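Local coordinates for glycoside hydrolase family 81 (Clostridium thermocellum, PDB 6FOP), which probably hydrolyses beta-1,3-glucans such as laminarin as a glucanase of the bacterial cellulosome, at residues A[47-51]-A[61-65]; A[99-103]-A[114-118]; A[630-634]-A[649-654]. One frame throughout, in Å; residues are numbered along the deposited sequence. Where two conformers were deposited one is given.

Interaction 1: residues A[47-51]-A[61-65]; sequences NQYSL and KFKAE. With MG (magnesium ion), chain Y.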
loop_
_atom_site.group_PDB
_atom_site.type_symbol
_atom_site.label_atom_id
_atom_site.label_comp_id
_atom_site.label_asym_id
_atom_site.label_seq_id
_atom_site.Cartn_x
_atom_site.Cartn_y
_atom_site.Cartn_z
ATOM N N ASN A 47 13.688 -16.634 0.331
ATOM C CA ASN A 47 13.632 -18.070 0.130
ATOM C C ASN A 47 14.712 -18.486 -0.883
ATOM O O ASN A 47 15.071 -17.707 -1.755
ATOM C CB ASN A 47 12.203 -18.390 -0.344
ATOM C CG ASN A 47 11.874 -19.860 -0.310
ATOM O OD1 ASN A 47 11.477 -20.445 0.714
ATOM N ND2 ASN A 47 11.985 -20.456 -1.467
ATOM N N GLN A 48 15.217 -19.713 -0.756
ATOM C CA GLN A 48 16.175 -20.244 -1.728
ATOM C C GLN A 48 15.660 -20.005 -3.156
ATOM O O GLN A 48 16.370 -19.499 -4.020
ATOM C CB GLN A 48 16.376 -21.732 -1.452
ATOM C CG GLN A 48 17.315 -22.445 -2.402
ATOM C CD GLN A 48 17.525 -23.902 -2.035
ATOM O OE1 GLN A 48 16.913 -24.418 -1.114
ATOM N NE2 GLN A 48 18.376 -24.569 -2.779
ATOM N N TYR A 49 14.432 -20.442 -3.401
ATOM C CA TYR A 49 13.774 -20.250 -4.672
ATOM C C TYR A 49 12.799 -19.056 -4.543
ATOM O O TYR A 49 13.265 -17.937 -4.487
ATOM C CB TYR A 49 13.155 -21.582 -5.150
ATOM C CG TYR A 49 14.207 -22.634 -5.417
ATOM C CD1 TYR A 49 15.070 -22.525 -6.505
ATOM C CD2 TYR A 49 14.403 -23.693 -4.540
ATOM C CE1 TYR A 49 16.057 -23.470 -6.726
ATOM C CE2 TYR A 49 15.358 -24.648 -4.772
ATOM C CZ TYR A 49 16.199 -24.526 -5.851
ATOM O OH TYR A 49 17.188 -25.467 -6.034
ATOM N N SER A 50 11.501 -19.307 -4.463
ATOM C CA SER A 50 10.531 -18.304 -4.101
ATOM C C SER A 50 9.281 -18.996 -3.632
ATOM O O SER A 50 9.135 -20.219 -3.783
ATOM C CB SER A 50 10.162 -17.388 -5.285
ATOM O OG SER A 50 9.247 -17.990 -6.195
ATOM N N LEU A 51 8.355 -18.199 -3.115
ATOM C CA LEU A 51 6.950 -18.591 -2.985
ATOM C C LEU A 51 6.235 -18.044 -4.221
ATOM O O LEU A 51 6.868 -17.401 -5.078
ATOM C CB LEU A 51 6.330 -18.044 -1.675
ATOM C CG LEU A 51 6.563 -18.906 -0.436
ATOM C CD1 LEU A 51 5.804 -20.223 -0.499
ATOM C CD2 LEU A 51 8.025 -19.140 -0.116
ATOM N N LYS A 61 6.377 -19.019 -9.992
ATOM C CA LYS A 61 7.061 -19.549 -8.824
ATOM C C LYS A 61 8.379 -20.140 -9.242
ATOM O O LYS A 61 8.431 -20.948 -10.178
ATOM C CB LYS A 61 6.216 -20.605 -8.104
ATOM C CG LYS A 61 6.817 -20.985 -6.742
ATOM C CD LYS A 61 6.018 -22.033 -5.987
ATOM C CE LYS A 61 6.232 -23.404 -6.575
ATOM N NZ LYS A 61 5.424 -24.411 -5.830
ATOM N N PHE A 62 9.451 -19.764 -8.554
ATOM C CA PHE A 62 10.778 -20.342 -8.820
ATOM C C PHE A 62 10.897 -21.666 -8.079
ATOM O O PHE A 62 10.361 -21.825 -6.990
ATOM C CB PHE A 62 11.885 -19.377 -8.380
ATOM C CG PHE A 62 11.951 -18.131 -9.226
ATOM C CD1 PHE A 62 11.143 -17.034 -8.938
ATOM C CD2 PHE A 62 12.821 -18.055 -10.322
ATOM C CE1 PHE A 62 11.180 -15.908 -9.728
ATOM C CE2 PHE A 62 12.847 -16.921 -11.116
ATOM C CZ PHE A 62 12.039 -15.840 -10.804
ATOM N N LYS A 63 11.560 -22.628 -8.719
ATOM C CA LYS A 63 11.846 -23.956 -8.151
ATOM C C LYS A 63 13.104 -24.492 -8.807
ATOM O O LYS A 63 13.640 -23.861 -9.709
ATOM C CB LYS A 63 10.654 -24.905 -8.321
ATOM C CG LYS A 63 10.249 -25.152 -9.763
ATOM C CD LYS A 63 9.023 -26.033 -9.848
ATOM C CE LYS A 63 8.675 -26.379 -11.293
ATOM N NZ LYS A 63 7.382 -27.112 -11.361
ATOM N N ALA A 64 13.602 -25.629 -8.324
ATOM C CA ALA A 64 14.852 -26.160 -8.850
ATOM C C ALA A 64 14.887 -26.268 -10.390
ATOM O O ALA A 64 15.905 -25.944 -11.004
ATOM C CB ALA A 64 15.182 -27.488 -8.176
ATOM N N GLU A 65 13.781 -26.680 -11.006
ATOM C CA GLU A 65 13.715 -26.888 -12.466
ATOM C C GLU A 65 13.731 -25.566 -13.245
ATOM O O GLU A 65 14.191 -25.507 -14.383
ATOM C CB GLU A 65 12.428 -27.668 -12.829
ATOM C CG GLU A 65 12.235 -27.907 -14.329
ATOM C CD GLU A 65 10.930 -28.568 -14.688
ATOM O OE1 GLU A 65 10.090 -28.819 -13.791
ATOM O OE2 GLU A 65 10.733 -28.818 -15.895
HETATM MG MG MG Y . 15.381 -17.036 -3.908
#

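Interaction 2: residues A[99-103]-A[114-118]; sequences FPDAR and AVMAS. With MG (magnesium ion), chain Y.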
loop_
_atom_site.group_PDB
_atom_site.type_symbol
_atom_site.label_atom_id
_atom_site.label_comp_id
_atom_site.label_asym_id
_atom_site.label_seq_id
_atom_site.Cartn_x
_atom_site.Cartn_y
_atom_site.Cartn_z
ATOM N N PHE A 99 18.733 -25.978 -10.723
ATOM C CA PHE A 99 19.422 -24.748 -10.390
ATOM C C PHE A 99 19.498 -24.668 -8.873
ATOM O O PHE A 99 18.573 -25.117 -8.209
ATOM C CB PHE A 99 18.641 -23.559 -10.919
ATOM C CG PHE A 99 18.676 -23.428 -12.415
ATOM C CD1 PHE A 99 19.764 -22.855 -13.041
ATOM C CD2 PHE A 99 17.622 -23.899 -13.185
ATOM C CE1 PHE A 99 19.804 -22.748 -14.423
ATOM C CE2 PHE A 99 17.654 -23.796 -14.569
ATOM C CZ PHE A 99 18.752 -23.218 -15.185
ATOM N N PRO A 100 20.563 -24.073 -8.327
ATOM C CA PRO A 100 20.754 -24.096 -6.877
ATOM C C PRO A 100 19.879 -23.102 -6.112
ATOM O O PRO A 100 19.622 -23.316 -4.934
ATOM C CB PRO A 100 22.225 -23.707 -6.712
ATOM C CG PRO A 100 22.544 -22.911 -7.900
ATOM C CD PRO A 100 21.735 -23.510 -9.023
ATOM N N ASP A 101 19.407 -22.053 -6.782
ATOM C CA ASP A 101 18.595 -21.001 -6.135
ATOM C C ASP A 101 18.044 -20.065 -7.198
ATOM O O ASP A 101 18.365 -20.228 -8.380
ATOM C CB ASP A 101 19.400 -20.234 -5.077
ATOM C CG ASP A 101 20.661 -19.554 -5.615
ATOM O OD1 ASP A 101 20.648 -18.979 -6.711
ATOM O OD2 ASP A 101 21.672 -19.539 -4.883
ATOM N N ALA A 102 17.230 -19.096 -6.770
ATOM C CA ALA A 102 16.821 -17.976 -7.604
ATOM C C ALA A 102 17.148 -16.730 -6.813
ATOM O O ALA A 102 16.756 -16.615 -5.631
ATOM C CB ALA A 102 15.355 -18.044 -7.926
ATOM N N ARG A 103 17.810 -15.778 -7.480
ATOM C CA ARG A 103 18.290 -14.551 -6.842
ATOM C C ARG A 103 17.792 -13.308 -7.559
ATOM O O ARG A 103 17.783 -13.244 -8.785
ATOM C CB ARG A 103 19.806 -14.506 -6.821
ATOM C CG ARG A 103 20.406 -15.581 -5.918
ATOM C CD ARG A 103 21.912 -15.674 -5.999
ATOM N NE ARG A 103 22.396 -16.633 -4.997
ATOM C CZ ARG A 103 22.862 -16.321 -3.779
ATOM N NH1 ARG A 103 22.952 -15.058 -3.345
ATOM N NH2 ARG A 103 23.246 -17.295 -2.967
ATOM N N ALA A 114 15.193 -11.688 -12.049
ATOM C CA ALA A 114 15.788 -12.729 -11.198
ATOM C C ALA A 114 16.638 -13.668 -12.043
ATOM O O ALA A 114 16.318 -13.912 -13.202
ATOM C CB ALA A 114 14.706 -13.508 -10.466
ATOM N N VAL A 115 17.681 -14.211 -11.426
ATOM C CA VAL A 115 18.621 -15.081 -12.123
ATOM C C VAL A 115 18.687 -16.423 -11.409
ATOM O O VAL A 115 18.762 -16.491 -10.179
ATOM C CB VAL A 115 20.041 -14.467 -12.116
ATOM C CG1 VAL A 115 21.073 -15.450 -12.693
ATOM C CG2 VAL A 115 20.069 -13.182 -12.905
ATOM N N MET A 116 18.657 -17.486 -12.211
ATOM C CA MET A 116 18.956 -18.841 -11.770
ATOM C C MET A 116 20.189 -19.274 -12.564
ATOM O O MET A 116 20.175 -19.196 -13.780
ATOM C CB MET A 116 17.764 -19.747 -12.102
ATOM C CG MET A 116 16.435 -19.183 -11.700
ATOM S SD MET A 116 15.123 -20.318 -12.109
ATOM C CE MET A 116 15.480 -21.366 -10.695
ATOM N N ALA A 117 21.240 -19.737 -11.895
ATOM C CA ALA A 117 22.472 -20.065 -12.597
ATOM C C ALA A 117 23.204 -21.225 -11.965
ATOM O O ALA A 117 23.341 -21.294 -10.749
ATOM C CB ALA A 117 23.385 -18.845 -12.625
ATOM N N SER A 118 23.720 -22.106 -12.815
ATOM C CA SER A 118 24.709 -23.093 -12.401
ATOM C C SER A 118 25.981 -22.762 -13.190
ATOM O O SER A 118 26.025 -21.810 -13.967
ATOM C CB SER A 118 24.236 -24.483 -12.781
ATOM O OG SER A 118 24.435 -24.652 -14.177
HETATM MG MG MG Y . 15.381 -17.036 -3.908
HETATM O O HOH W 1 21.214 -17.179 -9.083
HETATM O O HOH W 2 20.951 -20.291 -9.217
#

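Interaction 3: residues A[630-634]-A[649-654]; sequences AKNMW and TYHWIC. With MG (magnesium ion), chain Z.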
loop_
_atom_site.group_PDB
_atom_site.type_symbol
_atom_site.label_atom_id
_atom_site.label_comp_id
_atom_site.label_asym_id
_atom_site.label_seq_id
_atom_site.Cartn_x
_atom_site.Cartn_y
_atom_site.Cartn_z
ATOM N N ALA A 630 -25.710 7.820 15.761
ATOM C CA ALA A 630 -24.447 7.395 16.386
ATOM C C ALA A 630 -24.270 8.028 17.773
ATOM O O ALA A 630 -23.833 7.353 18.714
ATOM C CB ALA A 630 -23.252 7.733 15.479
ATOM N N LYS A 631 -24.594 9.319 17.883
ATOM C CA LYS A 631 -24.547 9.993 19.172
ATOM C C LYS A 631 -25.507 9.367 20.195
ATOM O O LYS A 631 -25.161 9.194 21.355
ATOM C CB LYS A 631 -24.898 11.462 18.986
ATOM C CG LYS A 631 -24.758 12.279 20.264
ATOM C CD LYS A 631 -25.121 13.741 20.055
ATOM C CE LYS A 631 -25.112 14.517 21.369
ATOM N NZ LYS A 631 -25.461 15.939 21.148
ATOM N N ASN A 632 -26.694 9.013 19.740
ATOM C CA ASN A 632 -27.677 8.402 20.612
ATOM C C ASN A 632 -27.207 7.038 21.149
ATOM O O ASN A 632 -27.405 6.738 22.324
ATOM C CB ASN A 632 -29.016 8.290 19.894
ATOM C CG ASN A 632 -30.195 8.350 20.846
ATOM O OD1 ASN A 632 -30.265 9.209 21.725
ATOM N ND2 ASN A 632 -31.126 7.439 20.682
ATOM N N MET A 633 -26.584 6.237 20.273
ATOM C CA MET A 633 -26.091 4.911 20.653
ATOM C C MET A 633 -24.831 4.983 21.501
ATOM O O MET A 633 -24.571 4.099 22.318
ATOM C CB MET A 633 -25.852 4.028 19.433
ATOM C CG MET A 633 -27.113 3.728 18.650
ATOM S SD MET A 633 -26.879 2.564 17.307
ATOM C CE MET A 633 -25.920 3.525 16.141
ATOM N N TRP A 634 -24.012 6.008 21.279
ATOM C CA TRP A 634 -22.827 6.144 22.074
ATOM C C TRP A 634 -23.207 6.359 23.545
ATOM O O TRP A 634 -24.205 7.000 23.870
ATOM C CB TRP A 634 -21.979 7.321 21.567
ATOM C CG TRP A 634 -20.659 7.430 22.292
ATOM C CD1 TRP A 634 -19.512 6.802 21.975
ATOM C CD2 TRP A 634 -20.381 8.179 23.483
ATOM N NE1 TRP A 634 -18.513 7.105 22.879
ATOM C CE2 TRP A 634 -19.040 7.921 23.841
ATOM C CE3 TRP A 634 -21.156 8.970 24.331
ATOM C CZ2 TRP A 634 -18.430 8.519 24.941
ATOM C CZ3 TRP A 634 -20.535 9.559 25.434
ATOM C CH2 TRP A 634 -19.213 9.305 25.741
ATOM N N THR A 649 -13.630 9.991 20.499
ATOM C CA THR A 649 -14.813 9.346 19.901
ATOM C C THR A 649 -16.012 10.267 19.948
ATOM O O THR A 649 -16.687 10.477 18.934
ATOM C CB THR A 649 -15.110 8.022 20.622
ATOM O OG1 THR A 649 -14.036 7.099 20.366
ATOM C CG2 THR A 649 -16.433 7.427 20.204
ATOM N N TYR A 650 -16.256 10.849 21.125
ATOM C CA TYR A 650 -17.432 11.668 21.243
ATOM C C TYR A 650 -17.306 13.010 20.535
ATOM O O TYR A 650 -18.276 13.493 19.959
ATOM C CB TYR A 650 -17.791 11.828 22.692
ATOM C CG TYR A 650 -19.211 12.213 22.916
ATOM C CD1 TYR A 650 -20.253 11.466 22.380
ATOM C CD2 TYR A 650 -19.527 13.325 23.693
ATOM C CE1 TYR A 650 -21.574 11.816 22.615
ATOM C CE2 TYR A 650 -20.848 13.668 23.961
ATOM C CZ TYR A 650 -21.865 12.920 23.397
ATOM O OH TYR A 650 -23.180 13.220 23.615
ATOM N N HIS A 651 -16.086 13.556 20.488
ATOM C CA HIS A 651 -15.793 14.779 19.719
ATOM C C HIS A 651 -16.025 14.552 18.221
ATOM O O HIS A 651 -16.604 15.400 17.542
ATOM C CB HIS A 651 -14.367 15.183 20.028
ATOM C CG HIS A 651 -13.883 16.422 19.351
ATOM N ND1 HIS A 651 -13.204 16.398 18.152
ATOM C CD2 HIS A 651 -13.830 17.707 19.782
ATOM C CE1 HIS A 651 -12.795 17.611 17.860
ATOM N NE2 HIS A 651 -13.150 18.424 18.839
ATOM N N TRP A 652 -15.612 13.372 17.723
ATOM C CA TRP A 652 -15.802 13.025 16.319
ATOM C C TRP A 652 -17.293 12.966 15.990
ATOM O O TRP A 652 -17.795 13.637 15.053
ATOM C CB TRP A 652 -15.146 11.680 16.056
ATOM C CG TRP A 652 -15.413 11.087 14.709
ATOM C CD1 TRP A 652 -16.432 10.251 14.360
ATOM C CD2 TRP A 652 -14.592 11.209 13.546
ATOM N NE1 TRP A 652 -16.326 9.878 13.054
ATOM C CE2 TRP A 652 -15.205 10.448 12.525
ATOM C CE3 TRP A 652 -13.420 11.915 13.253
ATOM C CZ2 TRP A 652 -14.666 10.350 11.248
ATOM C CZ3 TRP A 652 -12.884 11.808 11.990
ATOM C CH2 TRP A 652 -13.520 11.056 10.996
ATOM N N ILE A 653 -18.018 12.166 16.763
ATOM C CA ILE A 653 -19.426 11.944 16.468
ATOM C C ILE A 653 -20.224 13.253 16.549
ATOM O O ILE A 653 -21.029 13.563 15.660
ATOM C CB ILE A 653 -20.015 10.900 17.433
ATOM C CG1 ILE A 653 -19.419 9.514 17.165
ATOM C CG2 ILE A 653 -21.527 10.844 17.294
ATOM C CD1 ILE A 653 -19.727 8.491 18.235
ATOM N N CYS A 654 -19.975 14.028 17.610
ATOM C CA CYS A 654 -20.759 15.258 17.833
ATOM C C CYS A 654 -20.385 16.363 16.845
ATOM O O CYS A 654 -21.225 17.194 16.493
ATOM C CB CYS A 654 -20.590 15.757 19.252
ATOM S SG CYS A 654 -21.359 14.683 20.487
HETATM MG MG MG Z . -25.594 8.833 23.723
HETATM O O HOH W 3 -24.442 10.796 24.406
#

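Interaction 1: residues A[47-51]-A[61-65]
Y49 and S50 meet strand 59-63 in different ways: one lays a ring over backbone, the other offers its hydroxyl to an N-H. The setting is a beta hairpin at the border of an antiparallel sheet. Strand 53-54 pairs with strand 59-63. The loop 47-51 leads into the hairpin from helix 43-46, its 49-51 part running roughly antiparallel to 61-64. With CG of Y49 anti to its carbonyl carbon (chi1 -64°), the ring is carried alongside the K63 and A64 backbone. One face rests near its rim on the peptide between K63 and A64, CD1 lying 3.6 Å from K63 C; Q48 CG sits over the opposite face, so the ring is held between backbone and side chain. Farther out, Y49 OH passes A64 CB at 3.6 Å and finds its polar partner in F99 O, in the neighbouring loop. At the root of the side chain, Y49 CB lies 3.4 Å from F62 O.

S50 is buried, and its OG is used twice. It accepts an almost straight hydrogen bond from F62 N (3.0 Å, 169° at the hydrogen) and donates one to L51 O at 2.7 Å. The same oxygen comes up in plane to the edge of the F62 ring, 3.5 Å from CD1. That ring then turns away from the loop and packs on I44, A102, A114 and M116, while K61 CG packs beside S50 O and OG.

The curl of the loop has a further consequence. N47 O and Y49 O both face the magnesium ion, which I44 O and A102 O also bind, with Q48 part of the same site; the magnesium lies 2.3 Å from N47 O and 2.4 Å from Y49 O.

Interaction 2: residues A[99-103]-A[114-118]
F99 and M116 make the tight end of this contact, where the approach to a beta hairpin folds back over its second strand. Strands 103-107 and 111-118 form that hairpin at the border of a larger antiparallel sheet, and R103 and V115 are a hydrogen-bonded pair: R103 N reaches V115 O at 2.9 Å, and V115 N reaches R103 O at 2.8 Å. The two side chains at the tight end cross at about a right angle. M116 CB stands over one face of the F99 ring, 4.1 Å from its centroid, a CH-pi contact. Bent at chi3 (78°), the methionine brings CE back to within 3.9 Å of F99 CB, while the sulfur approaches the ring obliquely as a Met-aromatic contact. F62 packs against M116, A102 and A114 from strand 59-63, closing off this buried side.

Around D101 the segments meet partly through water. One molecule bridges D101 OD1 and V115 O; another lies between D101 O and A117 N, accepting a hydrogen bond from A117 N. P100, exposed, sets its CD 3.2 Å from A117 O. D101 OD2 also forms a salt bridge within its own segment, met from above the carboxylate plane by R103 NE at 3.0 Å. Next along the chain from D101, A102 O binds the magnesium ion at 2.2 Å.

Interaction 3: residues A[630-634]-A[649-654]
The W634 and Y650 rings lie one over the other as an offset stack, with planes 25° apart and centroids 4.2 Å apart, taking the six-membered ring of the tryptophan. They join two successive helices, 627-633 and 646-659, of the C-terminal domain, which is probably an (alpha/alpha)6 barrel as in this family. Y650 CD1 comes over one W634 face toward the rim, 3.3 Å from CE3, and Y650 CB also stands over the six-membered ring as a CH-pi contact. A water lies in plane at the tryptophan edge. On the far face of the tyrosine, C654 SG sits above the centre of the ring, 3.4 Å from its plane, so Y650 is held between indole and sulfur. Y650 was modelled in two conformers, so the details of its ring contacts hold for one of them.

W634 gets there because its CG is anti to the backbone N (chi1 -175°), which swings the indole across to the other helix just where its own helix ends. T649 CG2 then approaches the pyrrole side obliquely, 3.4 Å from NE1, and I653 CD1 lies beside W634 CD1. On the helix side, I653 CG2 packs against A630 CB and K631 N. The fully extended K631 chain runs past the tyrosine, its CE 3.2 Å from Y650 OH, to place NZ on T314 OG1.

Carbonyls at the helix end gather a magnesium ion: K631 O at 2.4 Å and W634 O at 2.3 Å. The water at the indole edge is a third ligand, and it ties the metal to the second helix through a hydrogen bond of 2.8 Å to Y650 OH.

How the interactions relate
Interactions 1 and 2 are neighbours, their centres about 9 Å apart, and they share one magnesium ion. They also touch directly, Q48 NE2 reaching P100 O. Both are partly buried and set a loop against a strand of an antiparallel sheet, but interaction 1 is bonded through a serine hydroxyl, whereas interaction 2 has a backbone pair between R103 and V115 and lets waters in beside D101. Interaction 3 lies across the chain, its centre about 52 Å from that of interaction 1, and joins two helices in a buried contact without direct hydrogen bonds, relying on aromatic and aliphatic packing. Its own magnesium ion is linked to the second helix by a water.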